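Local coordinates for beta-glucoside kinase (Listeria monocytogenes, PDB 4HTL), which phosphorylates cellobiose with ATP to give cellobiose-6'-phosphate and may also regulate transcription of the cellobiose-PTS operon, at residues D39-Q42 with I43-E46; N88-E91 with W92-E96; T219-Y222 with T223-T227; P251-I254 with A255-H259. All coordinates share one frame; numbering follows the deposited sequence.

Interaction 1 of 4, residues D39-Q42 with I43-E46; sequences DGDQ and ILAE
Leu44 folds its branch point back over the first turn of its own helix, CG lying 3.3 Å from Gly40 O. This is the N-capped start of helix 40-52, in the actin-like N-terminal domain of a ROK-family kinase. Asp39 is the cap: its OD1 takes the Gln42 N-H at 3.0 Å, met from well above the carboxylate plane, while its backbone O receives Ile43 N and opens the i to i+4 series. With CG anti to the carbonyl carbon (chi1 -65°), Leu44 runs back beside its own N and brings CD1 to 4.1 Å from Asp41 OD1, an oxygen that is salt-bridged to Arg83. Outside its own helix, Leu44 packs on Leu89 and Trp92 of helix 89-97. On another side of the helix, Ile43 lays CG1 3.6 Å from Asp39 O, and its side chain lies about 4 Å, between nearest atoms, from that of Ile11, placed in the ATP site by similarity. Gln42 is deposited in two conformers. In the one described here, and tentatively for that reason, its chain bends at chi2 and Gln42 NE2 donates within its amide plane to Glu46 OE2 at 3.3 Å, arriving on the anti side of the carboxylate but 34° out of its plane.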
ATOM      1  N   ASP A  39       7.018  12.343  27.478  1.00 48.10           N
ATOM      2  CA  ASP A  39       6.804  11.785  28.772  1.00 42.58           C
ATOM      3  C   ASP A  39       5.315  11.514  28.939  1.00 43.21           C
ATOM      4  O   ASP A  39       4.509  12.453  29.058  1.00 41.52           O
ATOM      5  CB  ASP A  39       7.320  12.846  29.773  1.00 48.18           C
ATOM      6  CG  ASP A  39       7.008  12.539  31.231  1.00 53.34           C
ATOM      7  OD1 ASP A  39       6.210  11.645  31.546  1.00 48.51           O
ATOM      8  OD2 ASP A  39       7.578  13.251  32.085  1.00 65.03           O
ATOM      9  N   GLY A  40       4.950  10.230  28.909  1.00 39.43           N
ATOM     10  CA  GLY A  40       3.543   9.817  28.999  1.00 39.27           C
ATOM     11  C   GLY A  40       2.889  10.251  30.285  1.00 35.46           C
ATOM     12  O   GLY A  40       1.718  10.612  30.311  1.00 32.75           O
ATOM     13  N   ASP A  41       3.626  10.143  31.386  1.00 38.91           N
ATOM     14  CA  ASP A  41       3.091  10.628  32.664  1.00 36.22           C
ATOM     15  C   ASP A  41       2.736  12.113  32.664  1.00 34.02           C
ATOM     16  O   ASP A  41       1.691  12.473  33.215  1.00 34.66           O
ATOM     17  CB  ASP A  41       4.007  10.237  33.816  1.00 38.77           C
ATOM     18  CG  ASP A  41       4.050   8.743  34.003  1.00 46.59           C
ATOM     19  OD1 ASP A  41       2.967   8.111  34.095  1.00 48.73           O
ATOM     20  OD2 ASP A  41       5.164   8.198  34.023  1.00 60.17           O
ATOM     21  N   GLN A  42       3.562  12.969  32.051  1.00 34.10           N
ATOM     22  CA  GLN A  42       3.213  14.376  31.927  0.70 33.93           C
ATOM     23  C   GLN A  42       1.937  14.513  31.098  1.00 33.57           C
ATOM     24  O   GLN A  42       1.062  15.285  31.431  1.00 31.49           O
ATOM     25  CB  GLN A  42       4.355  15.150  31.276  0.70 37.23           C
ATOM     26  CG  GLN A  42       4.193  16.659  31.342  0.70 40.81           C
ATOM     27  CD  GLN A  42       4.125  17.178  32.770  0.70 41.07           C
ATOM     28  OE1 GLN A  42       4.755  16.631  33.673  0.70 39.75           O
ATOM     29  NE2 GLN A  42       3.346  18.229  32.976  0.70 41.00           N
ATOM     30  N   ILE A  43       1.825  13.727  30.019  1.00 33.74           N
ATOM     31  CA  ILE A  43       0.625  13.803  29.201  1.00 30.85           C
ATOM     32  C   ILE A  43      -0.614  13.427  30.009  1.00 33.97           C
ATOM     33  O   ILE A  43      -1.656  14.108  29.909  1.00 31.00           O
ATOM     34  CB  ILE A  43       0.711  12.925  27.910  1.00 28.67           C
ATOM     35  CG1 ILE A  43       1.763  13.500  26.941  1.00 29.86           C
ATOM     36  CG2 ILE A  43      -0.660  12.761  27.258  1.00 31.15           C
ATOM     37  CD1 ILE A  43       2.260  12.518  25.915  1.00 31.21           C
ATOM     38  N   LEU A  44      -0.515  12.370  30.823  1.00 32.52           N
ATOM     39  CA  LEU A  44      -1.655  11.953  31.617  1.00 28.30           C
ATOM     40  C   LEU A  44      -2.020  13.032  32.631  1.00 30.22           C
ATOM     41  O   LEU A  44      -3.218  13.268  32.924  1.00 30.40           O
ATOM     42  CB  LEU A  44      -1.380  10.629  32.295  1.00 29.52           C
ATOM     43  CG  LEU A  44      -1.190   9.431  31.351  1.00 30.98           C
ATOM     44  CD1 LEU A  44      -0.696   8.252  32.159  1.00 33.25           C
ATOM     45  CD2 LEU A  44      -2.499   9.114  30.642  1.00 32.99           C
ATOM     46  N   ALA A  45      -1.001  13.700  33.151  1.00 33.26           N
ATOM     47  CA  ALA A  45      -1.208  14.770  34.152  1.00 32.18           C
ATOM     48  C   ALA A  45      -1.942  15.963  33.510  1.00 36.65           C
ATOM     49  O   ALA A  45      -2.956  16.449  34.035  1.00 34.44           O
ATOM     50  CB  ALA A  45       0.122  15.191  34.710  1.00 33.67           C
ATOM     51  N   GLU A  46      -1.462  16.381  32.339  1.00 35.12           N
ATOM     52  CA  GLU A  46      -2.119  17.449  31.578  1.00 31.02           C
ATOM     53  C   GLU A  46      -3.568  17.087  31.245  1.00 32.24           C
ATOM     54  O   GLU A  46      -4.471  17.937  31.334  1.00 33.32           O
ATOM     55  CB  GLU A  46      -1.358  17.764  30.305  1.00 33.07           C
ATOM     56  CG  GLU A  46       0.062  18.265  30.443  1.00 33.33           C
ATOM     57  CD  GLU A  46       0.190  19.712  30.859  1.00 38.08           C
ATOM     58  OE1 GLU A  46      -0.838  20.461  30.851  1.00 40.11           O
ATOM     59  OE2 GLU A  46       1.357  20.086  31.151  1.00 37.84           O
TER

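Interaction 2 of 4, residues N88-E91 with W92-E96; sequences NLKE and WLEAE
Trp92 N donates to Asn88 O at 3.0 Å, closing the first turn of helix 89-97, of which Asn88 is the N-cap; Asn88 OD1 caps that end by accepting Glu91 N from above its carbonyl plane. The Trp92 ring, CG anti to the backbone N (chi1 -173°), swings out beside Leu89, and its CE3 meets Leu89 CD1 obliquely at 4.2 Å. Leu93 comes next and joins the same leucine on the buried flank. Its CD1 touches Leu89 CD1 at 3.9 Å and its CG rests 3.5 Å from Leu89 O, the acceptor of Leu93 N. Both leucines press on Val62 of strand 59-64, so this helix packs against the N-terminal sheet. Glu94 extends back over the preceding turn and crosses the Lys90 chain at a slant, with OE2 3.2 Å from Lys90 CE. It meets the methylene end of the lysine, whereas NZ, 4.4 Å from Glu94 OE2, is too far for a salt bridge and bonds to Lys71 O. Ala95 adds a methyl against Glu91 O, the acceptor of its own N-H. Glu96, one turn beyond Trp92, sends OE1 to Lys48 in a salt bridge, and its CG sits 3.6 Å above the Trp92 ring plane, over the ring centre.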
ATOM      1  N   ASN A  88      -3.551   0.448  28.066  1.00 32.23           N
ATOM      2  CA  ASN A  88      -4.909   0.725  27.660  1.00 31.56           C
ATOM      3  C   ASN A  88      -5.342   2.099  28.166  1.00 33.51           C
ATOM      4  O   ASN A  88      -5.900   2.250  29.243  1.00 35.68           O
ATOM      5  CB  ASN A  88      -5.867  -0.367  28.070  1.00 33.80           C
ATOM      6  CG  ASN A  88      -7.150  -0.303  27.281  1.00 32.39           C
ATOM      7  OD1 ASN A  88      -7.739   0.780  27.144  1.00 31.85           O
ATOM      8  ND2 ASN A  88      -7.547  -1.429  26.688  1.00 35.86           N
ATOM      9  N   LEU A  89      -5.099   3.095  27.315  1.00 29.93           N
ATOM     10  CA  LEU A  89      -5.406   4.494  27.630  1.00 27.30           C
ATOM     11  C   LEU A  89      -6.925   4.722  27.659  1.00 29.58           C
ATOM     12  O   LEU A  89      -7.423   5.537  28.440  1.00 35.40           O
ATOM     13  CB  LEU A  89      -4.727   5.418  26.632  1.00 29.34           C
ATOM     14  CG  LEU A  89      -5.025   6.915  26.791  1.00 27.59           C
ATOM     15  CD1 LEU A  89      -4.681   7.446  28.181  1.00 31.48           C
ATOM     16  CD2 LEU A  89      -4.263   7.685  25.709  1.00 30.49           C
ATOM     17  N   LYS A  90      -7.672   3.986  26.848  1.00 28.29           N
ATOM     18  CA  LYS A  90      -9.160   4.069  26.910  1.00 28.98           C
ATOM     19  C   LYS A  90      -9.655   3.639  28.287  1.00 33.04           C
ATOM     20  O   LYS A  90     -10.463   4.339  28.911  1.00 33.16           O
ATOM     21  CB  LYS A  90      -9.809   3.218  25.818  1.00 30.68           C
ATOM     22  CG  LYS A  90     -11.343   3.215  25.782  1.00 31.85           C
ATOM     23  CD  LYS A  90     -11.906   2.372  24.637  1.00 31.79           C
ATOM     24  CE  LYS A  90     -13.401   2.087  24.872  1.00 36.68           C
ATOM     25  NZ  LYS A  90     -13.954   1.291  23.751  1.00 48.04           N
ATOM     26  N   GLU A  91      -9.183   2.498  28.771  1.00 35.54           N
ATOM     27  CA  GLU A  91      -9.650   1.994  30.066  1.00 34.32           C
ATOM     28  C   GLU A  91      -9.190   2.869  31.224  1.00 35.13           C
ATOM     29  O   GLU A  91      -9.907   3.008  32.204  1.00 38.15           O
ATOM     30  CB  GLU A  91      -9.203   0.568  30.288  1.00 38.32           C
ATOM     31  CG  GLU A  91      -9.966  -0.426  29.443  1.00 40.14           C
ATOM     32  CD  GLU A  91      -9.444  -1.840  29.594  1.00 51.92           C
ATOM     33  OE1 GLU A  91     -10.051  -2.732  28.976  1.00 48.60           O
ATOM     34  OE2 GLU A  91      -8.434  -2.066  30.308  1.00 49.68           O
ATOM     35  N   TRP A  92      -7.994   3.447  31.108  1.00 38.25           N
ATOM     36  CA  TRP A  92      -7.486   4.373  32.113  1.00 38.59           C
ATOM     37  C   TRP A  92      -8.384   5.572  32.232  1.00 35.19           C
ATOM     38  O   TRP A  92      -8.801   5.931  33.335  1.00 41.34           O
ATOM     39  CB  TRP A  92      -6.056   4.806  31.776  1.00 39.45           C
ATOM     40  CG  TRP A  92      -5.408   5.635  32.856  1.00 42.08           C
ATOM     41  CD1 TRP A  92      -4.739   5.181  33.984  1.00 49.59           C
ATOM     42  CD2 TRP A  92      -5.336   7.106  32.935  1.00 41.66           C
ATOM     43  NE1 TRP A  92      -4.274   6.240  34.744  1.00 48.73           N
ATOM     44  CE2 TRP A  92      -4.593   7.420  34.163  1.00 46.45           C
ATOM     45  CE3 TRP A  92      -5.775   8.145  32.133  1.00 42.53           C
ATOM     46  CZ2 TRP A  92      -4.334   8.736  34.555  1.00 47.95           C
ATOM     47  CZ3 TRP A  92      -5.508   9.463  32.535  1.00 53.36           C
ATOM     48  CH2 TRP A  92      -4.805   9.749  33.722  1.00 44.62           C
ATOM     49  N   LEU A  93      -8.704   6.185  31.091  1.00 35.68           N
ATOM     50  CA  LEU A  93      -9.534   7.386  31.059  1.00 37.79           C
ATOM     51  C   LEU A  93     -10.978   7.091  31.506  1.00 35.66           C
ATOM     52  O   LEU A  93     -11.601   7.920  32.179  1.00 46.67           O
ATOM     53  CB  LEU A  93      -9.497   8.032  29.661  1.00 37.75           C
ATOM     54  CG  LEU A  93      -8.231   8.819  29.266  1.00 37.02           C
ATOM     55  CD1 LEU A  93      -8.174   9.111  27.754  1.00 31.87           C
ATOM     56  CD2 LEU A  93      -8.164  10.107  30.072  1.00 41.57           C
ATOM     57  N   GLU A  94     -11.497   5.916  31.143  1.00 33.44           N
ATOM     58  CA  GLU A  94     -12.830   5.489  31.585  1.00 38.18           C
ATOM     59  C   GLU A  94     -12.873   5.346  33.106  1.00 36.34           C
ATOM     60  O   GLU A  94     -13.841   5.775  33.749  1.00 40.53           O
ATOM     61  CB  GLU A  94     -13.228   4.157  30.945  1.00 39.95           C
ATOM     62  CG  GLU A  94     -13.579   4.242  29.478  1.00 42.08           C
ATOM     63  CD  GLU A  94     -13.729   2.882  28.834  1.00 43.97           C
ATOM     64  OE1 GLU A  94     -13.132   1.898  29.328  1.00 50.02           O
ATOM     65  OE2 GLU A  94     -14.434   2.817  27.809  1.00 57.71           O
ATOM     66  N   ALA A  95     -11.824   4.751  33.676  1.00 40.28           N
ATOM     67  CA  ALA A  95     -11.746   4.533  35.117  1.00 43.22           C
ATOM     68  C   ALA A  95     -11.589   5.876  35.840  1.00 43.54           C
ATOM     69  O   ALA A  95     -12.165   6.087  36.890  1.00 51.76           O
ATOM     70  CB  ALA A  95     -10.586   3.601  35.473  1.00 46.76           C
ATOM     71  N   GLU A  96     -10.781   6.771  35.279  1.00 45.67           N
ATOM     72  CA  GLU A  96     -10.547   8.072  35.884  1.00 48.37           C
ATOM     73  C   GLU A  96     -11.767   8.991  35.869  1.00 55.22           C
ATOM     74  O   GLU A  96     -11.886   9.827  36.755  1.00 57.38           O
ATOM     75  CB  GLU A  96      -9.386   8.785  35.191  1.00 55.69           C
ATOM     76  CG  GLU A  96      -8.024   8.167  35.454  1.00 59.31           C
ATOM     77  CD  GLU A  96      -7.560   8.340  36.881  1.00 62.51           C
ATOM     78  OE1 GLU A  96      -7.724   9.449  37.441  1.00 75.61           O
ATOM     79  OE2 GLU A  96      -7.025   7.356  37.439  1.00 69.50           O
TER

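Interaction 3 of 4, residues T219-Y222 with T223-T227; sequences TEFY and TGICT
This is a buried i to i+4 packing contact within the long helix 212-236, centred on the methyl end of Ile225. Ile225 CD1 lies over one face of the Phe221 ring in a CH-pi contact, 3.8 Å from the centroid and 20° off the normal, displaced toward the rim at CE2 and CZ. Phe221 carries CG anti to its backbone N (chi1 176°), which sets CG beside the carbonyl carbon and turns one ring face to that methyl. The same CD1 meets the Tyr222 ring at its edge, 4.2 Å from Tyr222 CD1, the two side chains running alongside each other in the same direction. This apolar face belongs to the C-terminal half of the ROK fold, where Phe221 and Ile225 both pack on Ile131 of strand 126-131. A polar flank faces the second subunit, whose Arg163 packs on Thr223. There a water spans Glu220 OE2, to which it donates at 2.9 Å, and Thr223 OG1, 2.6 Å away; the threonine hydroxyl also bonds to His260. One turn on, Thr223 O is gripped twice, Thr227 N at 2.9 Å and Thr227 OG1 at 2.8 Å reaching it from opposite faces of its carbonyl plane.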
ATOM      1  N   THR A 219      16.757  19.176  -4.532  1.00 16.37           N
ATOM      2  CA  THR A 219      16.531  18.244  -5.644  1.00 16.56           C
ATOM      3  C   THR A 219      16.432  16.789  -5.155  1.00 18.64           C
ATOM      4  O   THR A 219      15.517  16.045  -5.551  1.00 17.95           O
ATOM      5  CB  THR A 219      17.564  18.415  -6.761  1.00 18.56           C
ATOM      6  OG1 THR A 219      17.532  19.771  -7.231  1.00 21.21           O
ATOM      7  CG2 THR A 219      17.287  17.469  -7.955  1.00 21.43           C
ATOM      8  N   GLU A 220      17.358  16.409  -4.286  1.00 16.43           N
ATOM      9  CA  GLU A 220      17.374  15.047  -3.734  1.00 15.60           C
ATOM     10  C   GLU A 220      16.144  14.794  -2.856  1.00 15.47           C
ATOM     11  O   GLU A 220      15.593  13.714  -2.884  1.00 15.56           O
ATOM     12  CB  GLU A 220      18.655  14.756  -2.981  1.00 16.25           C
ATOM     13  CG  GLU A 220      19.868  14.808  -3.896  1.00 18.30           C
ATOM     14  CD  GLU A 220      19.990  13.602  -4.807  1.00 24.89           C
ATOM     15  OE1 GLU A 220      20.027  12.504  -4.262  1.00 25.26           O
ATOM     16  OE2 GLU A 220      20.067  13.742  -6.039  1.00 29.54           O
ATOM     17  N   PHE A 221      15.765  15.785  -2.042  1.00 15.69           N
ATOM     18  CA  PHE A 221      14.548  15.727  -1.234  1.00 19.11           C
ATOM     19  C   PHE A 221      13.332  15.458  -2.122  1.00 17.30           C
ATOM     20  O   PHE A 221      12.527  14.547  -1.870  1.00 15.51           O
ATOM     21  CB  PHE A 221      14.446  17.045  -0.438  1.00 16.67           C
ATOM     22  CG  PHE A 221      13.186  17.199   0.392  1.00 16.60           C
ATOM     23  CD1 PHE A 221      12.955  16.426   1.524  1.00 20.05           C
ATOM     24  CD2 PHE A 221      12.317  18.217   0.123  1.00 21.55           C
ATOM     25  CE1 PHE A 221      11.839  16.618   2.305  1.00 20.94           C
ATOM     26  CE2 PHE A 221      11.202  18.436   0.902  1.00 22.97           C
ATOM     27  CZ  PHE A 221      10.957  17.632   2.006  1.00 20.30           C
ATOM     28  N   TYR A 222      13.180  16.231  -3.191  1.00 16.69           N
ATOM     29  CA  TYR A 222      12.019  16.058  -4.049  1.00 16.32           C
ATOM     30  C   TYR A 222      12.043  14.709  -4.759  1.00 13.34           C
ATOM     31  O   TYR A 222      11.003  14.056  -4.918  1.00 16.33           O
ATOM     32  CB  TYR A 222      11.911  17.204  -5.051  1.00 15.95           C
ATOM     33  CG  TYR A 222      11.404  18.507  -4.446  1.00 17.05           C
ATOM     34  CD1 TYR A 222      10.402  18.515  -3.497  1.00 27.89           C
ATOM     35  CD2 TYR A 222      11.779  19.721  -4.949  1.00 22.76           C
ATOM     36  CE1 TYR A 222       9.904  19.680  -2.957  1.00 36.81           C
ATOM     37  CE2 TYR A 222      11.248  20.915  -4.434  1.00 25.55           C
ATOM     38  CZ  TYR A 222      10.340  20.886  -3.439  1.00 29.70           C
ATOM     39  OH  TYR A 222       9.853  22.085  -2.970  1.00 38.29           O
ATOM     40  N   THR A 223      13.226  14.237  -5.104  1.00 13.93           N
ATOM     41  CA  THR A 223      13.334  12.900  -5.724  1.00 15.18           C
ATOM     42  C   THR A 223      12.866  11.806  -4.748  1.00 13.49           C
ATOM     43  O   THR A 223      12.157  10.918  -5.132  1.00 15.65           O
ATOM     44  CB  THR A 223      14.769  12.610  -6.221  1.00 14.68           C
ATOM     45  OG1 THR A 223      15.084  13.510  -7.305  1.00 19.54           O
ATOM     46  CG2 THR A 223      14.950  11.105  -6.677  1.00 16.78           C
ATOM     47  N   GLY A 224      13.229  11.918  -3.476  1.00 13.76           N
ATOM     48  CA  GLY A 224      12.785  10.993  -2.505  1.00 16.02           C
ATOM     49  C   GLY A 224      11.284  11.033  -2.349  1.00 13.29           C
ATOM     50  O   GLY A 224      10.635   9.998  -2.259  1.00 14.40           O
ATOM     51  N   ILE A 225      10.705  12.238  -2.299  1.00 13.99           N
ATOM     52  CA  ILE A 225       9.242  12.345  -2.206  1.00 13.95           C
ATOM     53  C   ILE A 225       8.553  11.693  -3.441  1.00 13.61           C
ATOM     54  O   ILE A 225       7.589  10.920  -3.296  1.00 15.30           O
ATOM     55  CB  ILE A 225       8.750  13.777  -2.044  1.00 13.73           C
ATOM     56  CG1 ILE A 225       9.274  14.352  -0.722  1.00 15.62           C
ATOM     57  CG2 ILE A 225       7.204  13.833  -2.046  1.00 15.55           C
ATOM     58  CD1 ILE A 225       9.111  15.858  -0.572  1.00 18.76           C
ATOM     59  N   CYS A 226       9.094  11.983  -4.627  1.00 15.17           N
ATOM     60  CA  CYS A 226       8.576  11.397  -5.858  1.00 15.97           C
ATOM     61  C   CYS A 226       8.666   9.850  -5.847  1.00 17.28           C
ATOM     62  O   CYS A 226       7.784   9.202  -6.384  1.00 15.68           O
ATOM     63  CB  CYS A 226       9.298  11.951  -7.073  1.00 17.97           C
ATOM     64  SG  CYS A 226       8.840  13.657  -7.445  1.00 18.62           S
ATOM     65  N   THR A 227       9.742   9.299  -5.248  1.00 16.39           N
ATOM     66  CA  THR A 227       9.929   7.867  -5.140  1.00 14.94           C
ATOM     67  C   THR A 227       8.773   7.291  -4.303  1.00 15.56           C
ATOM     68  O   THR A 227       8.145   6.319  -4.697  1.00 15.26           O
ATOM     69  CB  THR A 227      11.305   7.538  -4.548  1.00 14.92           C
ATOM     70  OG1 THR A 227      12.315   8.123  -5.394  1.00 17.21           O
ATOM     71  CG2 THR A 227      11.535   6.032  -4.380  1.00 15.80           C
TER
HETATM   72  O   HOH W   1      17.613  13.774  -7.672  1.00 36.09           O

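Interaction 4 of 4, residues P251-I254 with A255-H259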
ATOM      1  N   PRO A 251       5.679  27.547   0.472  1.00 21.50           N
ATOM      2  CA  PRO A 251       4.396  27.919  -0.132  1.00 22.46           C
ATOM      3  C   PRO A 251       4.089  27.253  -1.486  1.00 25.21           C
ATOM      4  O   PRO A 251       2.945  26.941  -1.761  1.00 26.61           O
ATOM      5  CB  PRO A 251       4.526  29.428  -0.297  1.00 25.42           C
ATOM      6  CG  PRO A 251       5.344  29.789   0.877  1.00 27.78           C
ATOM      7  CD  PRO A 251       6.421  28.747   0.909  1.00 27.72           C
ATOM      8  N   THR A 252       5.118  27.074  -2.310  1.00 22.53           N
ATOM      9  CA  THR A 252       4.997  26.551  -3.650  1.00 20.06           C
ATOM     10  C   THR A 252       5.327  25.061  -3.755  1.00 18.73           C
ATOM     11  O   THR A 252       5.494  24.532  -4.837  1.00 20.53           O
ATOM     12  CB  THR A 252       5.903  27.359  -4.578  1.00 22.88           C
ATOM     13  OG1 THR A 252       7.248  27.285  -4.074  1.00 23.54           O
ATOM     14  CG2 THR A 252       5.390  28.824  -4.724  1.00 29.26           C
ATOM     15  N   PHE A 253       5.327  24.348  -2.637  1.00 19.51           N
ATOM     16  CA  PHE A 253       5.808  22.960  -2.709  0.60 17.83           C
ATOM     17  C   PHE A 253       4.971  22.060  -3.583  1.00 17.82           C
ATOM     18  O   PHE A 253       5.532  21.209  -4.253  1.00 18.27           O
ATOM     19  CB  PHE A 253       6.083  22.322  -1.335  0.60 20.25           C
ATOM     20  CG  PHE A 253       4.914  21.580  -0.745  0.60 18.86           C
ATOM     21  CD1 PHE A 253       4.720  20.212  -0.993  0.60 16.76           C
ATOM     22  CD2 PHE A 253       4.025  22.230   0.095  0.60 21.34           C
ATOM     23  CE1 PHE A 253       3.640  19.545  -0.432  0.60 19.59           C
ATOM     24  CE2 PHE A 253       2.943  21.565   0.661  0.60 20.38           C
ATOM     25  CZ  PHE A 253       2.749  20.222   0.390  0.60 18.55           C
ATOM     26  N   ILE A 254       3.644  22.218  -3.625  1.00 18.42           N
ATOM     27  CA  ILE A 254       2.844  21.335  -4.517  1.00 19.72           C
ATOM     28  C   ILE A 254       3.232  21.539  -6.006  1.00 19.05           C
ATOM     29  O   ILE A 254       3.440  20.536  -6.748  1.00 16.96           O
ATOM     30  CB  ILE A 254       1.305  21.507  -4.306  1.00 18.99           C
ATOM     31  CG1 ILE A 254       0.920  20.962  -2.922  1.00 20.33           C
ATOM     32  CG2 ILE A 254       0.541  20.776  -5.416  1.00 18.10           C
ATOM     33  CD1 ILE A 254       0.983  19.454  -2.753  1.00 19.56           C
ATOM     34  N   ALA A 255       3.353  22.802  -6.426  1.00 19.28           N
ATOM     35  CA  ALA A 255       3.744  23.113  -7.808  1.00 20.21           C
ATOM     36  C   ALA A 255       5.129  22.530  -8.069  1.00 18.97           C
ATOM     37  O   ALA A 255       5.364  21.961  -9.142  1.00 19.27           O
ATOM     38  CB  ALA A 255       3.719  24.614  -8.132  1.00 20.88           C
ATOM     39  N   GLU A 256       6.003  22.614  -7.068  1.00 18.82           N
ATOM     40  CA  GLU A 256       7.401  22.116  -7.210  1.00 17.11           C
ATOM     41  C   GLU A 256       7.455  20.578  -7.340  1.00 19.85           C
ATOM     42  O   GLU A 256       8.185  20.045  -8.132  1.00 19.50           O
ATOM     43  CB  GLU A 256       8.252  22.607  -6.073  1.00 18.41           C
ATOM     44  CG  GLU A 256       8.525  24.107  -6.144  1.00 20.30           C
ATOM     45  CD  GLU A 256       9.462  24.537  -5.038  1.00 26.70           C
ATOM     46  OE1 GLU A 256       9.052  24.741  -3.933  1.00 37.91           O
ATOM     47  OE2 GLU A 256      10.629  24.679  -5.278  1.00 39.12           O
ATOM     48  N   LEU A 257       6.612  19.900  -6.569  1.00 17.30           N
ATOM     49  CA  LEU A 257       6.500  18.449  -6.650  0.70 16.99           C
ATOM     50  C   LEU A 257       5.899  18.016  -7.953  1.00 17.89           C
ATOM     51  O   LEU A 257       6.366  17.081  -8.560  1.00 18.83           O
ATOM     52  CB  LEU A 257       5.664  17.875  -5.520  0.70 20.20           C
ATOM     53  CG  LEU A 257       6.337  17.716  -4.183  0.70 18.15           C
ATOM     54  CD1 LEU A 257       5.318  17.159  -3.177  0.70 19.32           C
ATOM     55  CD2 LEU A 257       7.630  16.897  -4.296  0.70 17.54           C
ATOM     56  N   LYS A 258       4.858  18.709  -8.420  1.00 17.87           N
ATOM     57  CA  LYS A 258       4.279  18.371  -9.722  1.00 19.38           C
ATOM     58  C   LYS A 258       5.329  18.489 -10.825  1.00 17.81           C
ATOM     59  O   LYS A 258       5.332  17.705 -11.770  1.00 17.55           O
ATOM     60  CB  LYS A 258       3.074  19.273 -10.040  1.00 19.28           C
ATOM     61  CG  LYS A 258       1.796  18.950  -9.262  1.00 21.59           C
ATOM     62  CD  LYS A 258       0.743  19.968  -9.648  1.00 24.24           C
ATOM     63  CE  LYS A 258      -0.548  19.731  -8.945  1.00 23.53           C
ATOM     64  NZ  LYS A 258      -1.484  20.835  -9.278  1.00 23.77           N
ATOM     65  N   HIS A 259       6.144  19.541 -10.763  1.00 17.65           N
ATOM     66  CA  HIS A 259       7.216  19.747 -11.746  1.00 17.28           C
ATOM     67  C   HIS A 259       8.163  18.546 -11.739  1.00 15.41           C
ATOM     68  O   HIS A 259       8.426  17.878 -12.759  1.00 16.43           O
ATOM     69  CB  HIS A 259       7.930  21.059 -11.426  1.00 16.32           C
ATOM     70  CG  HIS A 259       9.022  21.420 -12.381  1.00 17.49           C
ATOM     71  ND1 HIS A 259       8.788  21.995 -13.602  1.00 20.12           N
ATOM     72  CD2 HIS A 259      10.394  21.347 -12.236  1.00 20.52           C
ATOM     73  CE1 HIS A 259       9.976  22.263 -14.177  1.00 21.10           C
ATOM     74  NE2 HIS A 259      10.950  21.881 -13.344  1.00 19.41           N
TER
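The first turns of helix 253-261, the helix of the beta-alpha-beta unit between strands 240-244 and 270-273, are closed by backbone i to i+4 bonds, and three side-chain pairs of the same spacing lie along them. Thr252 occupies the N-cap position, yet its hydroxyl makes no capping bond. Instead Thr252 OG1 lies between the backbone N and the carbonyl carbon (chi1 57°), from where it comes within 3.1 Å of Glu256 OE1. The backbone does the joining here, with Glu256 N donating to Thr252 O at 3.0 Å. Glu256 extends from CG past that same carbonyl, CG 3.3 Å from Thr252 O, and its OE1 has a stronger partner in the Arg250 salt bridge, together with a weak hydrogen bond to Tyr222 OH. The carboxylate thus ties the helix start to the loop before it and, more weakly, to helix 212-236.

On the buried face, Phe253 and Leu257 pack on Ile243 of strand 240-244, as expected for a crossover helix lying on its sheet. Both are deposited in two conformers, which makes the exact contact tentative. In the pair described, Leu257 CD1 meets the edge of the Phe253 ring close to its plane, 3.8 Å from Phe253 CD1, while Ile254 CG1 stands 3.8 Å above one ring face, toward the rim. Round the helix, Ile254 and Lys258 both touch strand 270-273. The extended lysine chain passes the isoleucine at a slant, with Lys258 CG 3.4 Å from Ile254 O and Lys258 CE 3.8 Å from the Ile254 CG2 methyl.

From the N terminus the four contacts follow in series, none nested in or crossing another, and each closes only short turns within one helix. Interactions 1 and 2 lie in the N-terminal domain on helices 40-52 and 89-97, which pack directly against each other. Interactions 3 and 4 lie on the opposite side of the chain's centre; their centres are about 42 and 43 Å from that of interaction 2. They also touch: the side chains of Tyr222 and Leu257 meet and join helix 212-236 to helix 253-261. Each pair therefore ties two helices within its own half of the kinase, and neither pair touches the other.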